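Local atomic coordinates of Non-catalytic protein 1 (PDB entry 1WCU), a protein that probably binds plant cell-wall polysaccharides such as beta-glucans and mannans, as a non-catalytic family 29 carbohydrate-binding module from the anaerobic fungus Piromyces equi. Residues 7-12 and 48-53. Numbering follows the deposited sequence.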
ATOM      1  N   SER A   7      -5.264  -2.780 -10.529  1.00 12.21           N
ATOM      2  CA  SER A   7      -6.248  -2.654  -9.447  1.00 12.70           C
ATOM      3  C   SER A   7      -6.022  -1.285  -8.813  1.00 11.14           C
ATOM      4  O   SER A   7      -4.996  -1.081  -8.162  1.00 11.18           O
ATOM      5  CB  SER A   7      -6.042  -3.710  -8.353  1.00 13.60           C
ATOM      6  OG  SER A   7      -6.237  -5.043  -8.813  1.00 18.12           O
ATOM      7  N   VAL A   8      -6.976  -0.373  -8.974  1.00 10.20           N
ATOM      8  CA  VAL A   8      -6.866   0.978  -8.410  1.00  9.91           C
ATOM      9  C   VAL A   8      -7.559   0.961  -7.047  1.00  9.80           C
ATOM     10  O   VAL A   8      -8.784   0.911  -6.960  1.00  9.99           O
ATOM     11  CB  VAL A   8      -7.480   2.035  -9.351  1.00 10.09           C
ATOM     12  CG1 VAL A   8      -7.367   3.432  -8.752  1.00 10.96           C
ATOM     13  CG2 VAL A   8      -6.816   1.989 -10.724  1.00 11.05           C
ATOM     14  N   VAL A   9      -6.770   1.001  -5.978  1.00  8.61           N
ATOM     15  CA  VAL A   9      -7.291   0.815  -4.618  1.00  8.61           C
ATOM     16  C   VAL A   9      -7.861   2.127  -4.063  1.00  8.62           C
ATOM     17  O   VAL A   9      -8.917   2.162  -3.429  1.00  8.38           O
ATOM     18  CB  VAL A   9      -6.164   0.316  -3.686  1.00  8.59           C
ATOM     19  CG1 VAL A   9      -6.641   0.174  -2.254  1.00  9.48           C
ATOM     20  CG2 VAL A   9      -5.565  -0.996  -4.197  1.00  9.54           C
ATOM     21  N   TYR A  10      -7.132   3.203  -4.331  1.00  8.05           N
ATOM     22  CA  TYR A  10      -7.469   4.531  -3.839  1.00  8.64           C
ATOM     23  C   TYR A  10      -6.829   5.594  -4.714  1.00  8.82           C
ATOM     24  O   TYR A  10      -5.631   5.505  -4.994  1.00  8.90           O
ATOM     25  CB  TYR A  10      -7.005   4.701  -2.383  1.00  7.83           C
ATOM     26  CG  TYR A  10      -7.221   6.100  -1.851  1.00  8.47           C
ATOM     27  CD1 TYR A  10      -6.209   7.047  -1.890  1.00  7.76           C
ATOM     28  CD2 TYR A  10      -8.460   6.503  -1.342  1.00  7.38           C
ATOM     29  CE1 TYR A  10      -6.416   8.352  -1.450  1.00  7.44           C
ATOM     30  CE2 TYR A  10      -8.668   7.793  -0.907  1.00  7.03           C
ATOM     31  CZ  TYR A  10      -7.646   8.722  -0.952  1.00  7.10           C
ATOM     32  OH  TYR A  10      -7.841  10.020  -0.539  1.00  7.16           O
ATOM     33  N   GLU A  11      -7.597   6.591  -5.146  1.00  9.42           N
ATOM     34  CA  GLU A  11      -7.051   7.719  -5.896  1.00  9.55           C
ATOM     35  C   GLU A  11      -6.920   8.932  -4.984  1.00  8.94           C
ATOM     36  O   GLU A  11      -5.831   9.203  -4.477  1.00  8.47           O
ATOM     37  CB  GLU A  11      -7.903   8.002  -7.144  1.00 10.53           C
ATOM     38  CG  GLU A  11      -7.695   6.954  -8.242  1.00 13.16           C
ATOM     39  CD  GLU A  11      -8.376   7.341  -9.564  1.00 14.93           C
ATOM     40  OE1 GLU A  11      -9.566   7.680  -9.498  1.00 13.07           O
ATOM     41  OE2 GLU A  11      -7.729   7.282 -10.647  1.00 21.56           O
ATOM     42  N   THR A  12      -8.036   9.623  -4.763  1.00  8.56           N
ATOM     43  CA  THR A  12      -8.163  10.726  -3.816  1.00  8.80           C
ATOM     44  C   THR A  12      -9.567  10.617  -3.190  1.00  8.73           C
ATOM     45  O   THR A  12     -10.285   9.652  -3.462  1.00  9.08           O
ATOM     46  CB  THR A  12      -7.981  12.088  -4.517  1.00  9.62           C
ATOM     47  OG1 THR A  12      -8.906  12.180  -5.622  1.00  9.12           O
ATOM     48  CG2 THR A  12      -6.544  12.266  -5.030  1.00 10.11           C
ATOM     49  N   ILE A  48      -1.751   0.161   8.022  1.00  6.75           N
ATOM     50  CA  ILE A  48      -2.920  -0.219   7.229  1.00  7.11           C
ATOM     51  C   ILE A  48      -2.565  -1.481   6.444  1.00  6.91           C
ATOM     52  O   ILE A  48      -1.389  -1.743   6.164  1.00  7.06           O
ATOM     53  CB  ILE A  48      -3.416   0.889   6.287  1.00  7.47           C
ATOM     54  CG1 ILE A  48      -2.308   1.352   5.337  1.00  7.81           C
ATOM     55  CG2 ILE A  48      -4.048   2.003   7.074  1.00  8.93           C
ATOM     56  CD1 ILE A  48      -2.825   2.200   4.208  1.00  8.69           C
ATOM     57  N   SER A  49      -3.563  -2.289   6.124  1.00  6.82           N
ATOM     58  CA  SER A  49      -3.356  -3.465   5.276  1.00  6.60           C
ATOM     59  C   SER A  49      -4.560  -3.563   4.339  1.00  6.62           C
ATOM     60  O   SER A  49      -5.681  -3.888   4.764  1.00  6.99           O
ATOM     61  CB  SER A  49      -3.163  -4.724   6.109  1.00  7.24           C
ATOM     62  OG  SER A  49      -2.906  -5.802   5.229  1.00  7.12           O
ATOM     63  N   LEU A  50      -4.340  -3.217   3.075  1.00  6.37           N
ATOM     64  CA  LEU A  50      -5.437  -3.004   2.153  1.00  6.95           C
ATOM     65  C   LEU A  50      -5.724  -4.307   1.419  1.00  6.52           C
ATOM     66  O   LEU A  50      -4.951  -4.752   0.550  1.00  6.25           O
ATOM     67  CB  LEU A  50      -5.128  -1.845   1.199  1.00  7.50           C
ATOM     68  CG  LEU A  50      -4.826  -0.532   1.935  1.00  8.13           C
ATOM     69  CD1 LEU A  50      -4.409   0.534   0.922  1.00 10.37           C
ATOM     70  CD2 LEU A  50      -6.025  -0.048   2.772  1.00  9.99           C
ATOM     71  N   LYS A  51      -6.833  -4.912   1.822  1.00  7.07           N
ATOM     72  CA  LYS A  51      -7.303  -6.223   1.359  1.00  7.29           C
ATOM     73  C   LYS A  51      -8.166  -6.079   0.116  1.00  7.73           C
ATOM     74  O   LYS A  51      -9.072  -5.253   0.070  1.00  7.45           O
ATOM     75  CB  LYS A  51      -8.104  -6.895   2.498  1.00  7.47           C
ATOM     76  CG  LYS A  51      -8.963  -8.098   2.100  1.00  7.52           C
ATOM     77  CD  LYS A  51      -8.149  -9.374   1.831  1.00  8.84           C
ATOM     78  CE  LYS A  51      -9.118 -10.526   1.514  1.00 10.10           C
ATOM     79  NZ  LYS A  51      -8.520 -11.893   1.475  1.00 12.65           N
ATOM     80  N   ASN A  52      -7.844  -6.885  -0.895  1.00  8.39           N
ATOM     81  CA  ASN A  52      -8.647  -7.000  -2.114  1.00  9.11           C
ATOM     82  C   ASN A  52      -9.787  -7.983  -1.878  1.00  9.39           C
ATOM     83  O   ASN A  52      -9.545  -9.169  -1.677  1.00  9.96           O
ATOM     84  CB  ASN A  52      -7.745  -7.477  -3.263  1.00  8.88           C
ATOM     85  CG  ASN A  52      -8.356  -7.278  -4.617  1.00 11.36           C
ATOM     86  OD1 ASN A  52      -9.575  -7.209  -4.768  1.00 12.24           O
ATOM     87  ND2 ASN A  52      -7.510  -7.138  -5.612  1.00 13.07           N
ATOM     88  N   LEU A  53     -11.017  -7.469  -1.910  1.00 10.05           N
ATOM     89  CA  LEU A  53     -12.226  -8.289  -1.801  1.00 11.56           C
ATOM     90  C   LEU A  53     -12.853  -8.595  -3.155  1.00 12.86           C
ATOM     91  O   LEU A  53     -13.845  -9.324  -3.217  1.00 14.60           O
ATOM     92  CB  LEU A  53     -13.248  -7.581  -0.906  1.00 12.17           C
ATOM     93  CG  LEU A  53     -12.770  -7.339   0.532  1.00 14.52           C
ATOM     94  CD1 LEU A  53     -13.738  -6.376   1.228  1.00 16.11           C
ATOM     95  CD2 LEU A  53     -12.627  -8.635   1.295  1.00 16.22           C
TER
HETATM   96  O   HOH W   1      -8.185  -6.826  -8.278  0.50 13.97           O
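Val9 and Leu50 meet in a face-to-face packing contact between the two beta sheets of the module, in its interior; the centre of the contact lies about 7 Å from the centre of the chain. The strands concerned, 6-10 and 47-52, belong to different sheets: the first pairs antiparallel with 129-137, the second lies between 20-22 and 116-121. Their CA atoms come no closer than 8.0 Å, at Val9 and Leu50, and the closest contacts all run between side-chain atoms, so the segments meet through side chains and a bridging water, burying just 107 Å² between them. The apolar touch is methyl to methyl, Val9 CG1 lying 3.9 Å from Leu50 CD1. A chi1 of 177° sets CG1 of Val9 anti to its own nitrogen and directs that branch across the gap. Such stacking of two antiparallel sheets on a shared apolar interior is the beta-sandwich (jelly-roll-like) architecture common among carbohydrate-binding modules. Ile134, on the neighbouring strand 129-137, touches both Val9 and Leu50, and it also faces Val9 and Tyr10 together in a classic beta bulge. Phe20 and Tyr58 add further packing against Val9. One side of the contact is polar and solvent-mediated: Ser7 OG stands 4.0 Å from Asn52 ND2, too far for a direct bond, and a water closes the gap, 2.7 Å from Ser7 OG and accepting from Asn52 ND2 at 2.8 Å. The other end of that amide is occupied as well, since Asn52 OD1 accepts from the backbone N of Asn54, which helps fix the rotation that presents ND2 to the water.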